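Local coordinates for Dot/Icm T4SS effector (Legionella pneumophila, PDB 6VVD), which is exported through the Dot/Icm type IV secretion system, probably acts as a kinase transferring phosphoryl groups, and binds inositol hexakisphosphate, at residues A[62-67]-A[101-106]; A[97-102]-A[154-159]; A[260-265]-A[293-298]. All blocks are in the same frame, centred on the assembly; numbering follows the deposited sequence.

Contact 1 of 3, residues A[62-67]-A[101-106]; sequences LMWKSH and EDKAMK. With IHP (inositol hexakisphosphate), chain D.
W64 and K103 are brought together by their torsions: the indole stands between its own backbone N and carbonyl carbon (chi1 63°), while the first two torsions of K103, both extended, carry its CD over one face of that indole. CD sits toward the rim, in a CH-pi contact 3.9 Å from the centroid of the five-membered ring of W64. Bends at chi3 (71°) and chi4 then direct CE and NZ of the lysine to the inositol hexakisphosphate, and the indole edge faces the same ligand. W64 NE1 donates a hydrogen bond to IHP O26 at 3.1 Å and a weak one to O46 of the same phosphate. K103 NZ bonds to IHP O31, on the neighbouring phosphate, at 3.1 Å. Its reach to IHP O26, which W64 also holds, is a weak bond of 3.3 Å.

H67 bridges between phosphate and D102. Its backbone N donates to IHP O21 at 2.9 Å, while the H67 and D102 side chains cross at about a right angle, ring and carboxylate planes 50° apart, with H67 CE1 4.0 Å from D102 OD2. Between K65 and D102 the contact is looser: K65 CD lies 3.8 Å from D102 OD1, and the opposite charges, K65 NZ and D102 OD1, remain 4.4 Å apart, beyond a salt bridge. R42, K68, K99 and K148 also bind the ligand, and K103 makes a cation-pi contact with Y156. Strands from two antiparallel sheets thus meet at a basic, aromatic-lined polyphosphate pocket, on a sheet whose strand order is consistent with a protein-kinase N-lobe.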
loop_
_atom_site.group_PDB
_atom_site.type_symbol
_atom_site.label_atom_id
_atom_site.label_comp_id
_atom_site.label_asym_id
_atom_site.label_seq_id
_atom_site.Cartn_x
_atom_site.Cartn_y
_atom_site.Cartn_z
ATOM N N LEU A 62 -13.353 2.677 7.677
ATOM C CA LEU A 62 -14.028 1.465 7.237
ATOM C C LEU A 62 -12.999 0.424 6.817
ATOM O O LEU A 62 -12.083 0.721 6.044
ATOM C CB LEU A 62 -14.968 1.787 6.075
ATOM C CG LEU A 62 -15.703 0.621 5.414
ATOM C CD1 LEU A 62 -16.585 -0.110 6.412
ATOM C CD2 LEU A 62 -16.523 1.132 4.234
ATOM N N MET A 63 -13.154 -0.797 7.328
ATOM C CA MET A 63 -12.240 -1.894 7.033
ATOM C C MET A 63 -12.808 -2.872 6.009
ATOM O O MET A 63 -12.128 -3.206 5.034
ATOM C CB MET A 63 -11.890 -2.646 8.323
ATOM C CG MET A 63 -11.187 -1.803 9.376
ATOM S SD MET A 63 -9.695 -1.000 8.763
ATOM C CE MET A 63 -8.641 -2.404 8.396
ATOM N N TRP A 64 -14.035 -3.349 6.217
ATOM C CA TRP A 64 -14.685 -4.265 5.286
ATOM C C TRP A 64 -16.153 -4.399 5.674
ATOM O O TRP A 64 -16.579 -3.930 6.733
ATOM C CB TRP A 64 -14.004 -5.637 5.269
ATOM C CG TRP A 64 -14.056 -6.380 6.570
ATOM C CD1 TRP A 64 -15.127 -7.033 7.100
ATOM C CD2 TRP A 64 -12.975 -6.571 7.490
ATOM N NE1 TRP A 64 -14.787 -7.609 8.302
ATOM C CE2 TRP A 64 -13.470 -7.340 8.563
ATOM C CE3 TRP A 64 -11.640 -6.162 7.514
ATOM C CZ2 TRP A 64 -12.676 -7.705 9.647
ATOM C CZ3 TRP A 64 -10.858 -6.525 8.591
ATOM C CH2 TRP A 64 -11.375 -7.290 9.641
ATOM N N LYS A 65 -16.919 -5.053 4.802
ATOM C CA LYS A 65 -18.343 -5.287 4.999
ATOM C C LYS A 65 -18.570 -6.664 5.613
ATOM O O LYS A 65 -17.799 -7.599 5.381
ATOM C CB LYS A 65 -19.087 -5.154 3.669
ATOM C CG LYS A 65 -18.960 -3.752 3.066
ATOM C CD LYS A 65 -19.391 -3.671 1.606
ATOM C CE LYS A 65 -19.373 -2.220 1.125
ATOM N NZ LYS A 65 -19.349 -2.093 -0.362
ATOM N N SER A 66 -19.633 -6.781 6.413
ATOM C CA SER A 66 -19.879 -7.971 7.215
ATOM C C SER A 66 -21.196 -8.640 6.838
ATOM O O SER A 66 -22.081 -8.027 6.234
ATOM C CB SER A 66 -19.892 -7.630 8.717
ATOM O OG SER A 66 -20.000 -8.800 9.510
ATOM N N HIS A 67 -21.309 -9.913 7.214
ATOM C CA HIS A 67 -22.491 -10.726 6.944
ATOM C C HIS A 67 -22.809 -11.602 8.155
ATOM O O HIS A 67 -23.044 -12.807 8.043
ATOM C CB HIS A 67 -22.290 -11.589 5.700
ATOM C CG HIS A 67 -22.519 -10.867 4.404
ATOM N ND1 HIS A 67 -21.826 -11.172 3.250
ATOM C CD2 HIS A 67 -23.374 -9.868 4.078
ATOM C CE1 HIS A 67 -22.239 -10.384 2.273
ATOM N NE2 HIS A 67 -23.177 -9.585 2.749
ATOM N N GLU A 101 -18.971 -12.773 -0.258
ATOM C CA GLU A 101 -18.805 -12.113 -1.545
ATOM C C GLU A 101 -18.366 -10.658 -1.422
ATOM O O GLU A 101 -18.160 -10.004 -2.450
ATOM C CB GLU A 101 -20.109 -12.200 -2.346
ATOM C CG GLU A 101 -21.312 -11.592 -1.657
ATOM C CD GLU A 101 -22.607 -11.923 -2.369
ATOM O OE1 GLU A 101 -22.545 -12.383 -3.532
ATOM O OE2 GLU A 101 -23.684 -11.732 -1.765
ATOM N N ASP A 102 -18.207 -10.141 -0.206
ATOM C CA ASP A 102 -17.658 -8.814 0.013
ATOM C C ASP A 102 -16.345 -8.843 0.778
ATOM O O ASP A 102 -15.800 -7.777 1.089
ATOM C CB ASP A 102 -18.670 -7.933 0.770
ATOM C CG ASP A 102 -19.629 -7.207 -0.164
ATOM O OD1 ASP A 102 -19.155 -6.446 -1.036
ATOM O OD2 ASP A 102 -20.856 -7.393 -0.018
ATOM N N LYS A 103 -15.810 -10.022 1.080
ATOM C CA LYS A 103 -14.686 -10.131 1.996
ATOM C C LYS A 103 -13.826 -11.327 1.628
ATOM O O LYS A 103 -14.333 -12.446 1.506
ATOM C CB LYS A 103 -15.181 -10.268 3.440
ATOM C CG LYS A 103 -14.114 -10.717 4.416
ATOM C CD LYS A 103 -14.527 -10.417 5.851
ATOM C CE LYS A 103 -15.659 -11.321 6.315
ATOM N NZ LYS A 103 -15.258 -12.139 7.497
ATOM N N ALA A 104 -12.531 -11.081 1.461
ATOM C CA ALA A 104 -11.564 -12.124 1.170
ATOM C C ALA A 104 -10.896 -12.585 2.458
ATOM O O ALA A 104 -10.921 -11.900 3.482
ATOM C CB ALA A 104 -10.512 -11.626 0.179
ATOM N N MET A 105 -10.285 -13.763 2.392
ATOM C CA MET A 105 -9.655 -14.382 3.551
ATOM C C MET A 105 -8.323 -14.953 3.099
ATOM O O MET A 105 -8.285 -15.805 2.210
ATOM C CB MET A 105 -10.557 -15.470 4.138
ATOM C CG MET A 105 -10.133 -15.978 5.500
ATOM S SD MET A 105 -11.421 -16.963 6.306
ATOM C CE MET A 105 -11.781 -18.181 5.043
ATOM N N LYS A 106 -7.235 -14.470 3.692
ATOM C CA LYS A 106 -5.884 -14.895 3.338
ATOM C C LYS A 106 -5.308 -15.672 4.515
ATOM O O LYS A 106 -5.022 -15.094 5.569
ATOM C CB LYS A 106 -5.016 -13.689 2.986
ATOM C CG LYS A 106 -3.625 -14.027 2.473
ATOM C CD LYS A 106 -2.896 -12.760 2.056
ATOM C CE LYS A 106 -1.555 -13.062 1.414
ATOM N NZ LYS A 106 -0.878 -11.822 0.926
HETATM C C1 IHP D . -18.339 -13.300 10.170
HETATM C C2 IHP D . -19.179 -14.440 10.766
HETATM C C3 IHP D . -18.452 -15.154 11.914
HETATM C C4 IHP D . -18.080 -14.142 13.000
HETATM C C5 IHP D . -17.121 -13.099 12.411
HETATM C C6 IHP D . -17.753 -12.362 11.226
HETATM O O11 IHP D . -19.157 -12.529 9.319
HETATM P P1 IHP D . -19.042 -12.770 7.694
HETATM O O21 IHP D . -18.805 -11.456 6.995
HETATM O O31 IHP D . -17.899 -13.720 7.432
HETATM O O41 IHP D . -20.320 -13.374 7.167
HETATM O O12 IHP D . -19.444 -15.366 9.747
HETATM P P2 IHP D . -20.957 -16.016 9.720
HETATM O O22 IHP D . -21.972 -14.905 9.857
HETATM O O32 IHP D . -21.204 -16.745 8.419
HETATM O O42 IHP D . -21.065 -16.982 10.879
HETATM O O13 IHP D . -17.289 -15.739 11.405
HETATM P P3 IHP D . -16.818 -17.206 11.992
HETATM O O23 IHP D . -17.880 -17.716 12.938
HETATM O O33 IHP D . -16.645 -18.159 10.834
HETATM O O43 IHP D . -15.513 -17.089 12.743
HETATM O O14 IHP D . -17.457 -14.775 14.073
HETATM P P4 IHP D . -18.218 -14.659 15.532
HETATM O O24 IHP D . -19.385 -15.615 15.525
HETATM O O34 IHP D . -18.721 -13.249 15.733
HETATM O O44 IHP D . -17.258 -15.028 16.638
HETATM O O15 IHP D . -16.784 -12.169 13.395
HETATM P P5 IHP D . -15.181 -11.950 13.691
HETATM O O25 IHP D . -14.951 -11.634 15.152
HETATM O O35 IHP D . -14.420 -13.208 13.342
HETATM O O45 IHP D . -14.722 -10.793 12.837
HETATM O O16 IHP D . -16.733 -11.609 10.624
HETATM P P6 IHP D . -16.978 -10.006 10.388
HETATM O O26 IHP D . -17.024 -9.687 8.913
HETATM O O36 IHP D . -18.303 -9.624 11.005
HETATM O O46 IHP D . -15.836 -9.260 11.033
#

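Contact 2 of 3, residues A[97-102]-A[154-159]. With IHP (inositol hexakisphosphate), chain D.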
loop_
_atom_site.group_PDB
_atom_site.type_symbol
_atom_site.label_atom_id
_atom_site.label_comp_id
_atom_site.label_asym_id
_atom_site.label_seq_id
_atom_site.Cartn_x
_atom_site.Cartn_y
_atom_site.Cartn_z
ATOM N N TYR A 97 -8.990 -17.102 0.060
ATOM C CA TYR A 97 -10.303 -17.709 -0.093
ATOM C C TYR A 97 -11.387 -16.640 -0.133
ATOM O O TYR A 97 -11.153 -15.462 0.149
ATOM C CB TYR A 97 -10.596 -18.685 1.052
ATOM C CG TYR A 97 -9.602 -19.808 1.200
ATOM C CD1 TYR A 97 -9.693 -20.952 0.418
ATOM C CD2 TYR A 97 -8.581 -19.731 2.136
ATOM C CE1 TYR A 97 -8.789 -21.983 0.557
ATOM C CE2 TYR A 97 -7.670 -20.755 2.283
ATOM C CZ TYR A 97 -7.779 -21.879 1.493
ATOM O OH TYR A 97 -6.871 -22.902 1.640
ATOM N N GLU A 98 -12.595 -17.073 -0.474
ATOM C CA GLU A 98 -13.776 -16.214 -0.471
ATOM C C GLU A 98 -14.642 -16.637 0.713
ATOM O O GLU A 98 -15.389 -17.619 0.628
ATOM C CB GLU A 98 -14.531 -16.315 -1.792
ATOM C CG GLU A 98 -15.816 -15.513 -1.827
ATOM C CD GLU A 98 -16.286 -15.244 -3.240
ATOM O OE1 GLU A 98 -15.443 -15.290 -4.162
ATOM O OE2 GLU A 98 -17.493 -14.989 -3.435
ATOM N N LYS A 99 -14.509 -15.907 1.829
ATOM C CA LYS A 99 -15.368 -16.150 2.983
ATOM C C LYS A 99 -16.794 -15.699 2.691
ATOM O O LYS A 99 -17.751 -16.460 2.869
ATOM C CB LYS A 99 -14.813 -15.429 4.207
ATOM C CG LYS A 99 -15.605 -15.629 5.498
ATOM C CD LYS A 99 -15.532 -17.066 5.985
ATOM C CE LYS A 99 -16.022 -17.198 7.426
ATOM N NZ LYS A 99 -17.004 -16.141 7.807
ATOM N N THR A 100 -16.954 -14.464 2.239
ATOM C CA THR A 100 -18.215 -13.974 1.707
ATOM C C THR A 100 -17.918 -13.214 0.420
ATOM O O THR A 100 -16.759 -13.016 0.044
ATOM C CB THR A 100 -18.948 -13.076 2.709
ATOM O OG1 THR A 100 -18.480 -11.729 2.567
ATOM C CG2 THR A 100 -18.704 -13.550 4.128
ATOM N N GLU A 101 -18.971 -12.773 -0.258
ATOM C CA GLU A 101 -18.805 -12.113 -1.545
ATOM C C GLU A 101 -18.366 -10.658 -1.422
ATOM O O GLU A 101 -18.160 -10.004 -2.450
ATOM C CB GLU A 101 -20.109 -12.200 -2.346
ATOM C CG GLU A 101 -21.312 -11.592 -1.657
ATOM C CD GLU A 101 -22.607 -11.923 -2.369
ATOM O OE1 GLU A 101 -22.545 -12.383 -3.532
ATOM O OE2 GLU A 101 -23.684 -11.732 -1.765
ATOM N N ASP A 102 -18.207 -10.141 -0.206
ATOM C CA ASP A 102 -17.658 -8.814 0.013
ATOM C C ASP A 102 -16.345 -8.843 0.778
ATOM O O ASP A 102 -15.800 -7.777 1.089
ATOM C CB ASP A 102 -18.670 -7.933 0.770
ATOM C CG ASP A 102 -19.629 -7.207 -0.164
ATOM O OD1 ASP A 102 -19.155 -6.446 -1.036
ATOM O OD2 ASP A 102 -20.856 -7.393 -0.018
ATOM N N TYR A 154 -6.037 -15.945 10.147
ATOM C CA TYR A 154 -6.292 -15.554 8.769
ATOM C C TYR A 154 -6.442 -14.040 8.705
ATOM O O TYR A 154 -6.590 -13.362 9.724
ATOM C CB TYR A 154 -7.543 -16.249 8.221
ATOM C CG TYR A 154 -8.668 -16.349 9.229
ATOM C CD1 TYR A 154 -8.702 -17.380 10.162
ATOM C CD2 TYR A 154 -9.693 -15.412 9.253
ATOM C CE1 TYR A 154 -9.728 -17.473 11.088
ATOM C CE2 TYR A 154 -10.719 -15.497 10.172
ATOM C CZ TYR A 154 -10.735 -16.529 11.089
ATOM O OH TYR A 154 -11.766 -16.604 12.002
ATOM N N PHE A 155 -6.410 -13.512 7.484
ATOM C CA PHE A 155 -6.384 -12.076 7.233
ATOM C C PHE A 155 -7.632 -11.697 6.457
ATOM O O PHE A 155 -7.829 -12.165 5.330
ATOM C CB PHE A 155 -5.114 -11.696 6.463
ATOM C CG PHE A 155 -4.994 -10.230 6.153
ATOM C CD1 PHE A 155 -4.391 -9.362 7.053
ATOM C CD2 PHE A 155 -5.452 -9.723 4.948
ATOM C CE1 PHE A 155 -4.268 -8.016 6.765
ATOM C CE2 PHE A 155 -5.330 -8.378 4.653
ATOM C CZ PHE A 155 -4.740 -7.524 5.563
ATOM N N TYR A 156 -8.478 -10.869 7.062
ATOM C CA TYR A 156 -9.678 -10.377 6.404
ATOM C C TYR A 156 -9.377 -9.073 5.670
ATOM O O TYR A 156 -8.568 -8.253 6.117
ATOM C CB TYR A 156 -10.808 -10.151 7.411
ATOM C CG TYR A 156 -11.559 -11.402 7.829
ATOM C CD1 TYR A 156 -11.820 -12.425 6.923
ATOM C CD2 TYR A 156 -12.019 -11.555 9.133
ATOM C CE1 TYR A 156 -12.504 -13.563 7.305
ATOM C CE2 TYR A 156 -12.706 -12.689 9.523
ATOM C CZ TYR A 156 -12.944 -13.690 8.605
ATOM O OH TYR A 156 -13.632 -14.820 8.991
ATOM N N MET A 157 -10.052 -8.884 4.545
ATOM C CA MET A 157 -9.835 -7.735 3.678
ATOM C C MET A 157 -10.997 -7.652 2.700
ATOM O O MET A 157 -11.640 -8.666 2.414
ATOM C CB MET A 157 -8.511 -7.858 2.912
ATOM C CG MET A 157 -8.422 -9.128 2.093
ATOM S SD MET A 157 -6.857 -9.319 1.233
ATOM C CE MET A 157 -6.938 -11.060 0.820
ATOM N N PRO A 158 -11.273 -6.463 2.166
ATOM C CA PRO A 158 -12.327 -6.348 1.152
ATOM C C PRO A 158 -12.025 -7.220 -0.058
ATOM O O PRO A 158 -10.877 -7.343 -0.489
ATOM C CB PRO A 158 -12.313 -4.858 0.785
ATOM C CG PRO A 158 -11.648 -4.184 1.921
ATOM C CD PRO A 158 -10.651 -5.161 2.467
ATOM N N LYS A 159 -13.072 -7.834 -0.597
ATOM C CA LYS A 159 -12.984 -8.513 -1.880
ATOM C C LYS A 159 -13.028 -7.472 -2.987
ATOM O O LYS A 159 -13.815 -6.522 -2.930
ATOM C CB LYS A 159 -14.142 -9.500 -2.027
ATOM C CG LYS A 159 -14.072 -10.422 -3.233
ATOM C CD LYS A 159 -15.369 -11.224 -3.353
ATOM C CE LYS A 159 -15.251 -12.351 -4.361
ATOM N NZ LYS A 159 -14.898 -11.853 -5.715
HETATM C C1 IHP D . -18.339 -13.300 10.170
HETATM C C2 IHP D . -19.179 -14.440 10.766
HETATM C C3 IHP D . -18.452 -15.154 11.914
HETATM C C4 IHP D . -18.080 -14.142 13.000
HETATM C C5 IHP D . -17.121 -13.099 12.411
HETATM C C6 IHP D . -17.753 -12.362 11.226
HETATM O O11 IHP D . -19.157 -12.529 9.319
HETATM P P1 IHP D . -19.042 -12.770 7.694
HETATM O O21 IHP D . -18.805 -11.456 6.995
HETATM O O31 IHP D . -17.899 -13.720 7.432
HETATM O O41 IHP D . -20.320 -13.374 7.167
HETATM O O12 IHP D . -19.444 -15.366 9.747
HETATM P P2 IHP D . -20.957 -16.016 9.720
HETATM O O22 IHP D . -21.972 -14.905 9.857
HETATM O O32 IHP D . -21.204 -16.745 8.419
HETATM O O42 IHP D . -21.065 -16.982 10.879
HETATM O O13 IHP D . -17.289 -15.739 11.405
HETATM P P3 IHP D . -16.818 -17.206 11.992
HETATM O O23 IHP D . -17.880 -17.716 12.938
HETATM O O33 IHP D . -16.645 -18.159 10.834
HETATM O O43 IHP D . -15.513 -17.089 12.743
HETATM O O14 IHP D . -17.457 -14.775 14.073
HETATM P P4 IHP D . -18.218 -14.659 15.532
HETATM O O24 IHP D . -19.385 -15.615 15.525
HETATM O O34 IHP D . -18.721 -13.249 15.733
HETATM O O44 IHP D . -17.258 -15.028 16.638
HETATM O O15 IHP D . -16.784 -12.169 13.395
HETATM P P5 IHP D . -15.181 -11.950 13.691
HETATM O O25 IHP D . -14.951 -11.634 15.152
HETATM O O35 IHP D . -14.420 -13.208 13.342
HETATM O O45 IHP D . -14.722 -10.793 12.837
HETATM O O16 IHP D . -16.733 -11.609 10.624
HETATM P P6 IHP D . -16.978 -10.006 10.388
HETATM O O26 IHP D . -17.024 -9.687 8.913
HETATM O O36 IHP D . -18.303 -9.624 11.005
HETATM O O46 IHP D . -15.836 -9.260 11.033
#
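K159 runs along the turn that ends segment 97-102, passing D102, E101 and E98 in turn. At the root of the side chain, K159 CB packs 3.6 Å from D102 C, against the peptide. The chain then extends past E101, CG and CD both facing its carbonyl, with K159 CD 3.2 Å from E101 O. CE comes alongside the carboxylate of E98. The final torsion (chi4 -59°) turns the amino group aside, and the interaction rests on a long salt bridge of 3.8 Å between K159 NZ and E98 OE1. At the backbone, K159 N donates a weak but nearly straight (176°) bond to D102 O. The turn itself is braced by T100 OG1, which accepts from D102 N at 3.2 Å in an ST turn.

A second pair of side chains closes the ligand end. K99 CE passes 3.7 Å from Y156 OH, and bends in the lysine carry K99 NZ to within 2.6 Å of IHP O31, where it donates a hydrogen bond; another, weak, goes to O12. The Y156 ring, for its part, has CD2 of Y154 above one face.

Between these segments lies strand 103-107, bonded on one side to 96-98 and on the other to 154-158. The five-stranded antiparallel order, 1-2-3-5-4, is consistent with a protein-kinase N-lobe, with the turn after 96-98 linking what would be its second and third strands.

Contact 3 of 3, residues A[260-265]-A[293-298]; sequences HRIDWR and EGLISL
A Schellman motif ends helix 284-292, and its glycine, G294, meets I262 in the loop leading to helix 265-273. G294 takes up positive phi (80°) with two bonds back into the last helical turn, and its carbonyl is left beside the isoleucine: I262 CD1 lies 3.4 Å from G294 O. The other branch of I262 touches the next residue along, CG2 coming within 4.2 Å of L295 CD2, with the two side chains crossing at about a right angle. L295 also packs against P267 in helix 265-273.

W264 takes part through the root of its side chain and not through its ring. With chi1 near 53°, the indole swings off from segment 293-298 to lie among P198, P253 and N249, while CG of R265 sits above one of its faces. I296 likewise sends its end away, toward L287, F290 and I268, though its CG2 still touches W264 CB at 4.4 Å.

Polar anchors flank this apolar seam. D263 OD1 accepts from V266 N, capping the start of helix 265-273, and N249 OD1 receives S297 N. The contact joins the loop before helix 265-273 to the end of helix 284-292, in the helical C-terminal part of the chain, far from the bound ligand. L295 O lies 3.3 Å from W264 CB and 3.5 Å from W264 CA, the latter a CA-H...O contact.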
loop_
_atom_site.group_PDB
_atom_site.type_symbol
_atom_site.label_atom_id
_atom_site.label_comp_id
_atom_site.label_asym_id
_atom_site.label_seq_id
_atom_site.Cartn_x
_atom_site.Cartn_y
_atom_site.Cartn_z
ATOM N N HIS A 260 13.164 3.366 -29.468
ATOM C CA HIS A 260 13.748 2.217 -28.787
ATOM C C HIS A 260 13.838 2.493 -27.291
ATOM O O HIS A 260 14.092 3.628 -26.873
ATOM C CB HIS A 260 15.133 1.889 -29.346
ATOM C CG HIS A 260 15.101 1.245 -30.699
ATOM N ND1 HIS A 260 16.132 1.366 -31.606
ATOM C CD2 HIS A 260 14.164 0.471 -31.297
ATOM C CE1 HIS A 260 15.831 0.697 -32.705
ATOM N NE2 HIS A 260 14.641 0.145 -32.544
ATOM N N ARG A 261 13.643 1.445 -26.494
ATOM C CA ARG A 261 13.543 1.587 -25.050
ATOM C C ARG A 261 14.819 2.137 -24.431
ATOM O O ARG A 261 15.865 1.481 -24.458
ATOM C CB ARG A 261 13.211 0.234 -24.411
ATOM C CG ARG A 261 11.995 -0.463 -25.002
ATOM C CD ARG A 261 10.755 0.414 -24.907
ATOM N NE ARG A 261 9.534 -0.309 -25.257
ATOM C CZ ARG A 261 8.310 0.207 -25.181
ATOM N NH1 ARG A 261 8.139 1.456 -24.769
ATOM N NH2 ARG A 261 7.258 -0.527 -25.519
ATOM N N ILE A 262 14.743 3.337 -23.868
ATOM C CA ILE A 262 15.840 3.878 -23.074
ATOM C C ILE A 262 15.837 3.186 -21.719
ATOM O O ILE A 262 14.777 2.980 -21.113
ATOM C CB ILE A 262 15.708 5.406 -22.929
ATOM C CG1 ILE A 262 15.960 6.094 -24.279
ATOM C CG2 ILE A 262 16.660 5.923 -21.857
ATOM C CD1 ILE A 262 15.857 7.613 -24.238
ATOM N N ASP A 263 17.021 2.813 -21.240
ATOM C CA ASP A 263 17.156 2.130 -19.954
ATOM C C ASP A 263 17.254 3.188 -18.864
ATOM O O ASP A 263 18.311 3.787 -18.653
ATOM C CB ASP A 263 18.369 1.206 -19.956
ATOM C CG ASP A 263 18.520 0.444 -18.653
ATOM O OD1 ASP A 263 18.690 1.089 -17.596
ATOM O OD2 ASP A 263 18.462 -0.804 -18.685
ATOM N N TRP A 264 16.140 3.417 -18.166
ATOM C CA TRP A 264 16.100 4.412 -17.105
ATOM C C TRP A 264 16.848 3.965 -15.857
ATOM O O TRP A 264 17.257 4.814 -15.058
ATOM C CB TRP A 264 14.645 4.716 -16.749
ATOM C CG TRP A 264 13.844 3.480 -16.436
ATOM C CD1 TRP A 264 13.144 2.717 -17.321
ATOM C CD2 TRP A 264 13.671 2.867 -15.150
ATOM N NE1 TRP A 264 12.544 1.667 -16.669
ATOM C CE2 TRP A 264 12.849 1.738 -15.335
ATOM C CE3 TRP A 264 14.127 3.165 -13.861
ATOM C CZ2 TRP A 264 12.475 0.906 -14.283
ATOM C CZ3 TRP A 264 13.755 2.336 -12.816
ATOM C CH2 TRP A 264 12.937 1.220 -13.034
ATOM N N ARG A 265 17.035 2.657 -15.674
ATOM C CA ARG A 265 17.671 2.163 -14.459
ATOM C C ARG A 265 19.087 2.705 -14.306
ATOM O O ARG A 265 19.504 3.073 -13.202
ATOM C CB ARG A 265 17.699 0.635 -14.477
ATOM C CG ARG A 265 16.341 -0.013 -14.627
ATOM C CD ARG A 265 16.502 -1.470 -14.999
ATOM N NE ARG A 265 15.230 -2.182 -14.992
ATOM C CZ ARG A 265 15.087 -3.452 -15.348
ATOM N NH1 ARG A 265 16.145 -4.154 -15.746
ATOM N NH2 ARG A 265 13.886 -4.019 -15.308
ATOM N N GLU A 293 15.782 15.691 -19.975
ATOM C CA GLU A 293 16.815 14.968 -20.702
ATOM C C GLU A 293 16.299 13.688 -21.346
ATOM O O GLU A 293 17.026 13.078 -22.138
ATOM C CB GLU A 293 17.978 14.643 -19.760
ATOM C CG GLU A 293 18.845 15.845 -19.412
ATOM C CD GLU A 293 19.823 15.566 -18.286
ATOM O OE1 GLU A 293 19.490 14.753 -17.399
ATOM O OE2 GLU A 293 20.923 16.160 -18.287
ATOM N N GLY A 294 15.078 13.264 -21.032
ATOM C CA GLY A 294 14.512 12.093 -21.669
ATOM C C GLY A 294 14.983 10.767 -21.123
ATOM O O GLY A 294 14.837 9.745 -21.804
ATOM N N LEU A 295 15.538 10.745 -19.910
ATOM C CA LEU A 295 16.031 9.514 -19.311
ATOM C C LEU A 295 15.020 8.842 -18.393
ATOM O O LEU A 295 15.141 7.638 -18.145
ATOM C CB LEU A 295 17.312 9.785 -18.516
ATOM C CG LEU A 295 18.552 10.157 -19.328
ATOM C CD1 LEU A 295 19.716 10.482 -18.410
ATOM C CD2 LEU A 295 18.922 9.029 -20.277
ATOM N N ILE A 296 14.040 9.584 -17.879
ATOM C CA ILE A 296 12.973 9.009 -17.073
ATOM C C ILE A 296 11.643 9.547 -17.581
ATOM O O ILE A 296 11.571 10.594 -18.229
ATOM C CB ILE A 296 13.131 9.310 -15.565
ATOM C CG1 ILE A 296 13.067 10.816 -15.298
ATOM C CG2 ILE A 296 14.438 8.726 -15.046
ATOM C CD1 ILE A 296 13.051 11.185 -13.815
ATOM N N SER A 297 10.583 8.807 -17.281
ATOM C CA SER A 297 9.221 9.243 -17.536
ATOM C C SER A 297 8.589 9.700 -16.227
ATOM O O SER A 297 8.896 9.175 -15.154
ATOM C CB SER A 297 8.389 8.117 -18.147
ATOM O OG SER A 297 9.027 7.564 -19.287
ATOM N N LEU A 298 7.705 10.685 -16.322
ATOM C CA LEU A 298 6.969 11.177 -15.170
ATOM C C LEU A 298 5.490 11.253 -15.509
ATOM O O LEU A 298 5.126 11.446 -16.673
ATOM C CB LEU A 298 7.461 12.564 -14.740
ATOM C CG LEU A 298 8.910 12.671 -14.270
ATOM C CD1 LEU A 298 9.232 14.117 -13.927
ATOM C CD2 LEU A 298 9.168 11.759 -13.081
#

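Contacts 1 and 2 form one neighbourhood, their centres about 5 Å apart: they share E101 and D102, meet on the sheet containing strands 96-98, 103-107 and 154-158, and both reach the inositol hexakisphosphate. Contact 1 is partly buried and joins this sheet to the end of strand 56-65, whereas contact 2 lies at the surface and bridges across strand 103-107. Contact 3 sits on the opposite side of the chain's centre, about 40 Å from either by centres, and is also partly buried. Lysines dominate the first two, as suits an anion site; the third relies on aliphatic packing and carbonyl contacts where two helix ends meet.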